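Local coordinates for protein GCN5-related N-acetyltransferase:Aminotransferase, class-II (Rhodopseudomonas palustris, PDB 2FIW) that binds acetyl coenzyme A and, as a member of the GCN5-related N-acetyltransferase family, probably transfers its acetyl group to an amine substrate, at residues 57-61 with 62-66; 99-102 with 103-107; 127-130 with 131-135. All coordinates share one frame; numbering follows the deposited sequence.

Contact 1. Residues 57-61 with 62-66; sequences ARLSG and QLTLI
Arg-58 meets Gln-62 one helical turn further on. The first carbons of the Gln-62 side chain lie over the Arg-58 carbonyl, with Gln-62 CG 3.2 Å from Arg-58 O. CG of Arg-58 passes Gln-62 CD at 4.0 Å. From there the arginine runs out fully extended, CG anti to the backbone N (chi1 180°), and its NE reaches a salt bridge with Asp-86. Leu-59 supplies the main polar link. Its carbonyl oxygen accepts two hydrogen bonds. The Thr-64 hydroxyl, OG1, gives the shorter one to Leu-59 O, 2.7 Å, and lies 21° out of the carbonyl plane. The backbone N of Gln-62 gives the longer one to Leu-59 O, 3.2 Å, from well above that plane. OG1 of Thr-64 is also hydrogen-bonded to Ser-78. Beside this pair, Leu-59 CG rests on Thr-64 CG2 at 3.9 Å. Gly-61 N keeps an i to i+4 bond to Ala-57 O, 3.1 Å long, and a side chain here would crowd that carbonyl. With an alanine in place of Gln-62, CB would still touch the Arg-58 carbonyl, but the chain beyond it would be gone, and the space beside Arg-58 CG would probably be left open. This is a tight helix-to-strand turn, taking helix 52-60 into strand 63-69 of the central sheet of the GNAT fold.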
loop_
_atom_site.group_PDB
_atom_site.type_symbol
_atom_site.label_atom_id
_atom_site.label_comp_id
_atom_site.label_asym_id
_atom_site.label_seq_id
_atom_site.Cartn_x
_atom_site.Cartn_y
_atom_site.Cartn_z
ATOM N N ALA A 57 -4.553 -14.804 -1.826
ATOM C CA ALA A 57 -3.609 -15.522 -0.950
ATOM C C ALA A 57 -2.518 -14.629 -0.355
ATOM O O ALA A 57 -2.110 -14.814 0.803
ATOM C CB ALA A 57 -2.991 -16.732 -1.665
ATOM N N ARG A 58 -2.029 -13.674 -1.141
ATOM C CA ARG A 58 -0.992 -12.758 -0.672
ATOM C C ARG A 58 -1.546 -11.902 0.477
ATOM O O ARG A 58 -0.881 -11.679 1.465
ATOM C CB ARG A 58 -0.490 -11.888 -1.838
ATOM C CG ARG A 58 0.593 -10.879 -1.509
ATOM C CD ARG A 58 0.803 -9.994 -2.722
ATOM N NE ARG A 58 1.830 -8.961 -2.529
ATOM C CZ ARG A 58 2.235 -8.115 -3.481
ATOM N NH1 ARG A 58 1.704 -8.167 -4.700
ATOM N NH2 ARG A 58 3.168 -7.207 -3.217
ATOM N N LEU A 59 -2.780 -11.448 0.323
ATOM C CA LEU A 59 -3.498 -10.668 1.303
ATOM C C LEU A 59 -3.826 -11.452 2.571
ATOM O O LEU A 59 -3.540 -10.994 3.678
ATOM C CB LEU A 59 -4.795 -10.160 0.659
ATOM C CG LEU A 59 -4.780 -8.707 0.151
ATOM C CD1 LEU A 59 -3.472 -8.400 -0.424
ATOM C CD2 LEU A 59 -5.840 -8.460 -0.877
ATOM N N SER A 60 -4.426 -12.628 2.407
ATOM C CA SER A 60 -4.928 -13.420 3.527
ATOM C C SER A 60 -3.808 -14.042 4.355
ATOM O O SER A 60 -3.997 -14.356 5.524
ATOM C CB SER A 60 -5.908 -14.501 3.033
ATOM O OG SER A 60 -5.213 -15.562 2.391
ATOM N N GLY A 61 -2.639 -14.192 3.742
ATOM C CA GLY A 61 -1.488 -14.797 4.402
ATOM C C GLY A 61 -0.544 -13.758 4.980
ATOM O O GLY A 61 0.503 -14.100 5.544
ATOM N N GLN A 62 -0.922 -12.485 4.833
ATOM C CA GLN A 62 -0.210 -11.362 5.443
ATOM C C GLN A 62 -1.104 -10.684 6.489
ATOM O O GLN A 62 -2.220 -11.142 6.759
ATOM C CB GLN A 62 0.236 -10.387 4.357
ATOM C CG GLN A 62 1.440 -10.904 3.546
ATOM C CD GLN A 62 1.719 -10.113 2.260
ATOM O OE1 GLN A 62 1.217 -8.993 2.059
ATOM N NE2 GLN A 62 2.510 -10.710 1.376
ATOM N N LEU A 63 -0.616 -9.621 7.109
ATOM C CA LEU A 63 -1.478 -8.832 7.998
ATOM C C LEU A 63 -2.035 -7.639 7.227
ATOM O O LEU A 63 -1.346 -6.645 7.022
ATOM C CB LEU A 63 -0.754 -8.405 9.286
ATOM C CG LEU A 63 -0.020 -9.450 10.145
ATOM C CD1 LEU A 63 0.435 -8.793 11.448
ATOM C CD2 LEU A 63 -0.878 -10.685 10.466
ATOM N N THR A 64 -3.285 -7.773 6.795
ATOM C CA THR A 64 -3.911 -6.860 5.846
ATOM C C THR A 64 -5.097 -6.151 6.485
ATOM O O THR A 64 -6.031 -6.786 6.971
ATOM C CB THR A 64 -4.370 -7.615 4.538
ATOM O OG1 THR A 64 -3.278 -8.368 4.024
ATOM C CG2 THR A 64 -4.849 -6.645 3.457
ATOM N N LEU A 65 -5.038 -4.827 6.472
ATOM C CA LEU A 65 -6.063 -3.988 7.066
ATOM C C LEU A 65 -6.787 -3.229 5.973
ATOM O O LEU A 65 -6.169 -2.822 4.991
ATOM C CB LEU A 65 -5.430 -2.998 8.061
ATOM C CG LEU A 65 -4.885 -3.527 9.406
ATOM C CD1 LEU A 65 -3.938 -2.515 10.072
ATOM C CD2 LEU A 65 -6.056 -3.894 10.330
ATOM N N ILE A 66 -8.089 -3.035 6.161
ATOM C CA ILE A 66 -8.916 -2.282 5.241
ATOM C C ILE A 66 -9.418 -1.005 5.907
ATOM O O ILE A 66 -9.997 -1.056 6.988
ATOM C CB ILE A 66 -10.102 -3.123 4.760
ATOM C CG1 ILE A 66 -9.597 -4.256 3.867
ATOM C CG2 ILE A 66 -11.123 -2.253 4.013
ATOM C CD1 ILE A 66 -10.682 -5.054 3.239
#

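Contact 2. Residues 99-102 with 103-107; sequences VGTT and LIDAL. With ACO (acetyl coenzyme *a), chain C.
Backbone hydrogen bonds join Val-99, Gly-100, Thr-101 and Thr-102 to Leu-103, Ile-104, Asp-105 and Ala-106 in turn. All four are i to i+4 bonds of a regular helix. In the first, Leu-103 N reaches Val-99 O at 3.0 Å, nearly in line with the carbonyl bond.

The bonds to acetyl coenzyme A are made at the start of the same helix. Gly-100 N donates to pyrophosphate oxygen O5A at 2.9 Å. Thr-101 holds the other phosphate twice, with its N 2.9 Å and its OG1 2.7 Å from O2A. OG1 can join in because it sits beside the backbone N (chi1 -63°). The same hydroxyl is also hydrogen-bonded to Arg-134 NH2. A side chain at Gly-100 would probably not fit: a CB there would come to 2.6 Å from ligand atom O3A. Backbone N-H groups at a helix start that point at the pyrophosphate are the hallmark of the coenzyme A site in the GNAT fold. The positive end of the helix dipole probably adds to the attraction. Here the helix is the crossover of a beta-alpha-beta unit between strands 84-90 and 118-123.

Apolar packing lies on the side facing the sheet. Val-99 CG1 and Leu-103 CD1 run side by side, 4.1 Å apart, and both residues also touch Ala-67. CG1 of Ile-104 folds back over Gly-100 O at 3.3 Å, while its side chain packs on Ile-85 and Leu-88.

The remaining polar side chains are Asp-105 and Thr-102. Asp-105 lies alongside Thr-101 and points the same way, with its OD2 3.7 Å from Thr-101 CG2. The hydroxyl of Thr-102 turns back to the Asp-98 carbonyl.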
loop_
_atom_site.group_PDB
_atom_site.type_symbol
_atom_site.label_atom_id
_atom_site.label_comp_id
_atom_site.label_asym_id
_atom_site.label_seq_id
_atom_site.Cartn_x
_atom_site.Cartn_y
_atom_site.Cartn_z
ATOM N N VAL A 99 -6.066 8.682 4.871
ATOM C CA VAL A 99 -6.313 7.230 4.842
ATOM C C VAL A 99 -4.966 6.463 4.828
ATOM O O VAL A 99 -4.735 5.588 5.663
ATOM C CB VAL A 99 -7.188 6.783 3.625
ATOM C CG1 VAL A 99 -7.286 5.258 3.546
ATOM C CG2 VAL A 99 -8.587 7.384 3.688
ATOM N N GLY A 100 -4.070 6.818 3.906
ATOM C CA GLY A 100 -2.733 6.219 3.849
ATOM C C GLY A 100 -1.988 6.265 5.174
ATOM O O GLY A 100 -1.441 5.246 5.628
ATOM N N THR A 101 -1.964 7.450 5.787
ATOM C CA THR A 101 -1.309 7.668 7.089
ATOM C C THR A 101 -1.879 6.800 8.218
ATOM O O THR A 101 -1.140 6.182 8.969
ATOM C CB THR A 101 -1.366 9.177 7.490
ATOM O OG1 THR A 101 -0.641 9.942 6.523
ATOM C CG2 THR A 101 -0.789 9.432 8.876
ATOM N N THR A 102 -3.196 6.759 8.325
ATOM C CA THR A 102 -3.886 5.905 9.284
ATOM C C THR A 102 -3.492 4.436 9.084
ATOM O O THR A 102 -3.152 3.755 10.037
ATOM C CB THR A 102 -5.432 6.098 9.159
ATOM O OG1 THR A 102 -5.750 7.475 9.412
ATOM C CG2 THR A 102 -6.191 5.233 10.148
ATOM N N LEU A 103 -3.508 3.975 7.838
ATOM C CA LEU A 103 -3.156 2.603 7.520
ATOM C C LEU A 103 -1.729 2.275 7.921
ATOM O O LEU A 103 -1.487 1.247 8.562
ATOM C CB LEU A 103 -3.349 2.326 6.030
ATOM C CG LEU A 103 -4.754 2.020 5.530
ATOM C CD1 LEU A 103 -4.726 2.062 4.006
ATOM C CD2 LEU A 103 -5.291 0.650 6.095
ATOM N N ILE A 104 -0.792 3.153 7.556
ATOM C CA ILE A 104 0.627 2.922 7.829
ATOM C C ILE A 104 0.971 3.003 9.317
ATOM O O ILE A 104 1.742 2.191 9.796
ATOM C CB ILE A 104 1.558 3.795 6.944
ATOM C CG1 ILE A 104 1.365 3.448 5.475
ATOM C CG2 ILE A 104 3.025 3.577 7.290
ATOM C CD1 ILE A 104 1.282 1.943 5.189
ATOM N N ASP A 105 0.388 3.954 10.042
ATOM C CA ASP A 105 0.493 3.980 11.502
ATOM C C ASP A 105 0.079 2.633 12.131
ATOM O O ASP A 105 0.741 2.131 13.043
ATOM C CB ASP A 105 -0.389 5.092 12.076
ATOM C CG ASP A 105 0.134 6.509 11.775
ATOM O OD1 ASP A 105 1.318 6.679 11.366
ATOM O OD2 ASP A 105 -0.662 7.461 11.949
ATOM N N ALA A 106 -1.021 2.056 11.646
ATOM C CA ALA A 106 -1.486 0.752 12.147
ATOM C C ALA A 106 -0.479 -0.359 11.893
ATOM O O ALA A 106 -0.242 -1.185 12.775
ATOM C CB ALA A 106 -2.844 0.395 11.584
ATOM N N LEU A 107 0.139 -0.347 10.708
ATOM C CA LEU A 107 1.165 -1.325 10.358
ATOM C C LEU A 107 2.442 -1.188 11.198
ATOM O O LEU A 107 3.034 -2.192 11.596
ATOM C CB LEU A 107 1.485 -1.295 8.863
ATOM C CG LEU A 107 0.399 -1.696 7.843
ATOM C CD1 LEU A 107 1.040 -1.933 6.486
ATOM C CD2 LEU A 107 -0.413 -2.922 8.266
HETATM N N1A ACO C . -5.136 18.957 3.052
HETATM C C2A ACO C . -3.948 18.910 2.415
HETATM N N3A ACO C . -3.194 17.794 2.418
HETATM C C4A ACO C . -3.592 16.651 3.060
HETATM C C5A ACO C . -4.801 16.620 3.735
HETATM C C6A ACO C . -5.617 17.872 3.719
HETATM N N6A ACO C . -6.813 17.934 4.356
HETATM N N7A ACO C . -4.939 15.386 4.272
HETATM C C8A ACO C . -3.841 14.669 3.930
HETATM N N9A ACO C . -3.025 15.446 3.203
HETATM C C1B ACO C . -1.711 15.106 2.594
HETATM C C2B ACO C . -0.651 14.625 3.567
HETATM O O2B ACO C . 0.009 15.727 4.194
HETATM C C3B ACO C . 0.281 13.857 2.645
HETATM O O3B ACO C . 1.360 14.677 2.190
HETATM P P3B ACO C . 2.779 14.055 1.716
HETATM O O7A ACO C . 2.571 13.450 0.332
HETATM O O8A ACO C . 3.103 13.010 2.759
HETATM O O9A ACO C . 3.685 15.267 1.735
HETATM C C4B ACO C . -0.583 13.420 1.455
HETATM O O4B ACO C . -1.835 14.097 1.582
HETATM C C5B ACO C . -0.841 11.913 1.430
HETATM O O5B ACO C . -1.241 11.509 2.748
HETATM P P1A ACO C . -2.511 10.563 3.030
HETATM O O1A ACO C . -3.786 11.315 2.707
HETATM O O2A ACO C . -2.271 10.005 4.414
HETATM O O3A ACO C . -2.252 9.388 1.951
HETATM P P2A ACO C . -3.318 8.920 0.865
HETATM O O4A ACO C . -3.437 10.009 -0.166
HETATM O O5A ACO C . -4.540 8.451 1.602
HETATM O O6A ACO C . -2.613 7.626 0.193
HETATM C CBP ACO C . -0.901 6.524 -1.239
HETATM C CCP ACO C . -1.214 7.521 -0.110
HETATM C CDP ACO C . 0.585 6.640 -1.558
HETATM C CEP ACO C . -1.237 5.111 -0.791
HETATM C CAP ACO C . -1.752 6.817 -2.499
HETATM O OAP ACO C . -1.366 8.051 -3.128
HETATM C C9P ACO C . -1.875 5.713 -3.544
HETATM O O9P ACO C . -2.837 4.802 -3.446
HETATM N N8P ACO C . -1.074 5.684 -4.528
HETATM C C7P ACO C . -1.021 4.768 -5.676
HETATM C C6P ACO C . -0.580 3.346 -5.325
HETATM C C5P ACO C . 0.801 3.395 -4.746
HETATM O O5P ACO C . 1.671 4.095 -5.247
HETATM N N4P ACO C . 1.002 2.655 -3.666
HETATM C C3P ACO C . 2.243 2.571 -2.924
HETATM C C2P ACO C . 3.104 1.513 -3.596
HETATM S S1P ACO C . 4.304 1.112 -2.383
HETATM C C ACO C . 3.817 -0.362 -1.778
HETATM O O ACO C . 2.647 -0.715 -1.870
HETATM C CH3 ACO C . 4.725 -1.140 -1.209
#

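Contact 3. Residues 127-130 with 131-135; sequences AAEF and FAKRG. With ACO (acetyl coenzyme *a), chain C.
Phe-130 and Phe-131 form a T-shaped pair. The edge of Phe-130 points at the face of Phe-131, with ring centroids 5.1 Å apart and planes at 89°. CD2 of Phe-130 stands over the centre of the Phe-131 ring. Phe-131 CE2 also touches Ala-127 CB at 4.0 Å. Phe-130 also meets Arg-134. The two side chains cross at about a right angle, and Phe-130 CE1 lies over one face of the guanidinium near its rim, in an off-centre cation-pi contact, with Arg-134 CZ 4.0 Å from the Phe-130 ring centroid and the two planes 43° apart. Arg-134 reaches back because its chain bends at chi2 (-68°). A Schellman motif ends the helix here, with Gly-135, at positive phi, as the C-prime residue. The turn leaves Lys-133 and Arg-134 facing the 3'-phosphate of acetyl coenzyme A. Arg-134 NH1 is hydrogen-bonded to O8A, modelled very short, and NH2 adds a weak bond to the same oxygen. The chain of Lys-133 is curled, bringing NZ to 2.8 Å from phosphate oxygen O9A. The same NZ forms a salt bridge with Glu-129 OE2 at 3.2 Å, so the ammonium lies between carboxylate and phosphate.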
loop_
_atom_site.group_PDB
_atom_site.type_symbol
_atom_site.label_atom_id
_atom_site.label_comp_id
_atom_site.label_asym_id
_atom_site.label_seq_id
_atom_site.Cartn_x
_atom_site.Cartn_y
_atom_site.Cartn_z
ATOM N N ALA A 127 4.757 7.243 -4.446
ATOM C CA ALA A 127 4.565 7.160 -3.007
ATOM C C ALA A 127 5.868 7.445 -2.268
ATOM O O ALA A 127 5.900 7.508 -1.046
ATOM C CB ALA A 127 4.034 5.802 -2.628
ATOM N N ALA A 128 6.951 7.625 -3.006
ATOM C CA ALA A 128 8.246 7.912 -2.393
ATOM C C ALA A 128 8.219 9.093 -1.388
ATOM O O ALA A 128 8.747 8.986 -0.281
ATOM C CB ALA A 128 9.291 8.148 -3.483
ATOM N N GLU A 129 7.615 10.208 -1.791
ATOM C CA GLU A 129 7.558 11.425 -0.967
ATOM C C GLU A 129 6.692 11.217 0.276
ATOM O O GLU A 129 7.112 11.558 1.383
ATOM C CB GLU A 129 7.072 12.610 -1.801
ATOM C CG GLU A 129 6.916 13.923 -1.055
ATOM C CD GLU A 129 8.245 14.635 -0.739
ATOM O OE1 GLU A 129 9.154 14.021 -0.110
ATOM O OE2 GLU A 129 8.358 15.842 -1.099
ATOM N N PHE A 130 5.512 10.625 0.080
ATOM C CA PHE A 130 4.648 10.159 1.154
ATOM C C PHE A 130 5.414 9.455 2.247
ATOM O O PHE A 130 5.276 9.826 3.411
ATOM C CB PHE A 130 3.555 9.209 0.643
ATOM C CG PHE A 130 2.773 8.527 1.762
ATOM C CD1 PHE A 130 1.625 9.128 2.303
ATOM C CD2 PHE A 130 3.194 7.320 2.287
ATOM C CE1 PHE A 130 0.917 8.531 3.337
ATOM C CE2 PHE A 130 2.494 6.710 3.329
ATOM C CZ PHE A 130 1.348 7.323 3.851
ATOM N N PHE A 131 6.202 8.433 1.886
ATOM C CA PHE A 131 6.951 7.658 2.887
ATOM C C PHE A 131 8.049 8.461 3.553
ATOM O O PHE A 131 8.280 8.302 4.757
ATOM C CB PHE A 131 7.512 6.341 2.322
ATOM C CG PHE A 131 6.480 5.238 2.192
ATOM C CD1 PHE A 131 6.057 4.526 3.311
ATOM C CD2 PHE A 131 5.927 4.922 0.947
ATOM C CE1 PHE A 131 5.092 3.503 3.188
ATOM C CE2 PHE A 131 4.969 3.907 0.813
ATOM C CZ PHE A 131 4.549 3.195 1.933
ATOM N N ALA A 132 8.726 9.314 2.779
ATOM C CA ALA A 132 9.815 10.139 3.304
ATOM C C ALA A 132 9.336 11.097 4.404
ATOM O O ALA A 132 10.038 11.294 5.385
ATOM C CB ALA A 132 10.501 10.906 2.178
ATOM N N LYS A 133 8.131 11.661 4.239
ATOM C CA LYS A 133 7.526 12.551 5.242
ATOM C C LYS A 133 7.158 11.835 6.561
ATOM O O LYS A 133 6.766 12.490 7.538
ATOM C CB LYS A 133 6.256 13.236 4.700
ATOM C CG LYS A 133 6.371 13.989 3.377
ATOM C CD LYS A 133 6.983 15.368 3.548
ATOM C CE LYS A 133 6.231 16.427 2.747
ATOM N NZ LYS A 133 6.236 16.223 1.264
ATOM N N ARG A 134 7.232 10.503 6.574
ATOM C CA ARG A 134 6.867 9.712 7.750
ATOM C C ARG A 134 8.112 8.997 8.236
ATOM O O ARG A 134 8.038 7.937 8.849
ATOM C CB ARG A 134 5.767 8.689 7.435
ATOM C CG ARG A 134 4.658 9.138 6.477
ATOM C CD ARG A 134 3.796 10.221 7.104
ATOM N NE ARG A 134 2.530 10.496 6.416
ATOM C CZ ARG A 134 2.416 11.130 5.245
ATOM N NH1 ARG A 134 3.487 11.506 4.563
ATOM N NH2 ARG A 134 1.216 11.363 4.729
ATOM N N GLY A 135 9.265 9.577 7.937
ATOM C CA GLY A 135 10.521 9.106 8.498
ATOM C C GLY A 135 11.193 7.943 7.797
ATOM O O GLY A 135 12.190 7.426 8.296
HETATM N N1A ACO C . -5.136 18.957 3.052
HETATM C C2A ACO C . -3.948 18.910 2.415
HETATM N N3A ACO C . -3.194 17.794 2.418
HETATM C C4A ACO C . -3.592 16.651 3.060
HETATM C C5A ACO C . -4.801 16.620 3.735
HETATM C C6A ACO C . -5.617 17.872 3.719
HETATM N N6A ACO C . -6.813 17.934 4.356
HETATM N N7A ACO C . -4.939 15.386 4.272
HETATM C C8A ACO C . -3.841 14.669 3.930
HETATM N N9A ACO C . -3.025 15.446 3.203
HETATM C C1B ACO C . -1.711 15.106 2.594
HETATM C C2B ACO C . -0.651 14.625 3.567
HETATM O O2B ACO C . 0.009 15.727 4.194
HETATM C C3B ACO C . 0.281 13.857 2.645
HETATM O O3B ACO C . 1.360 14.677 2.190
HETATM P P3B ACO C . 2.779 14.055 1.716
HETATM O O7A ACO C . 2.571 13.450 0.332
HETATM O O8A ACO C . 3.103 13.010 2.759
HETATM O O9A ACO C . 3.685 15.267 1.735
HETATM C C4B ACO C . -0.583 13.420 1.455
HETATM O O4B ACO C . -1.835 14.097 1.582
HETATM C C5B ACO C . -0.841 11.913 1.430
HETATM O O5B ACO C . -1.241 11.509 2.748
HETATM P P1A ACO C . -2.511 10.563 3.030
HETATM O O1A ACO C . -3.786 11.315 2.707
HETATM O O2A ACO C . -2.271 10.005 4.414
HETATM O O3A ACO C . -2.252 9.388 1.951
HETATM P P2A ACO C . -3.318 8.920 0.865
HETATM O O4A ACO C . -3.437 10.009 -0.166
HETATM O O5A ACO C . -4.540 8.451 1.602
HETATM O O6A ACO C . -2.613 7.626 0.193
HETATM C CBP ACO C . -0.901 6.524 -1.239
HETATM C CCP ACO C . -1.214 7.521 -0.110
HETATM C CDP ACO C . 0.585 6.640 -1.558
HETATM C CEP ACO C . -1.237 5.111 -0.791
HETATM C CAP ACO C . -1.752 6.817 -2.499
HETATM O OAP ACO C . -1.366 8.051 -3.128
HETATM C C9P ACO C . -1.875 5.713 -3.544
HETATM O O9P ACO C . -2.837 4.802 -3.446
HETATM N N8P ACO C . -1.074 5.684 -4.528
HETATM C C7P ACO C . -1.021 4.768 -5.676
HETATM C C6P ACO C . -0.580 3.346 -5.325
HETATM C C5P ACO C . 0.801 3.395 -4.746
HETATM O O5P ACO C . 1.671 4.095 -5.247
HETATM N N4P ACO C . 1.002 2.655 -3.666
HETATM C C3P ACO C . 2.243 2.571 -2.924
HETATM C C2P ACO C . 3.104 1.513 -3.596
HETATM S S1P ACO C . 4.304 1.112 -2.383
HETATM C C ACO C . 3.817 -0.362 -1.778
HETATM O O ACO C . 2.647 -0.715 -1.870
HETATM C CH3 ACO C . 4.725 -1.140 -1.209
#

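Overall arrangement
From the N terminus the three contacts follow one another in series; none nests in or crosses another. Contact 1 closes the turn from helix 52-60 into strand 63-69. Contact 2 lies within helix 99-112, which packs on that strand: Leu-65 touches Leu-103, Ala-106 and Leu-107. Contact 3 lies within the short helix 128-132 and the turn that ends it, between strands 118-123 and 137-146. It touches contact 2 through Phe-130, which packs on Gly-100, Thr-101 and Ile-104, and both contacts share the acetyl coenzyme A. Contacts 1 and 3 do not touch; their nearest atoms are about 12 Å apart. Helix 99-112 and the short helix thus both pack on the sheet and meet at the cofactor.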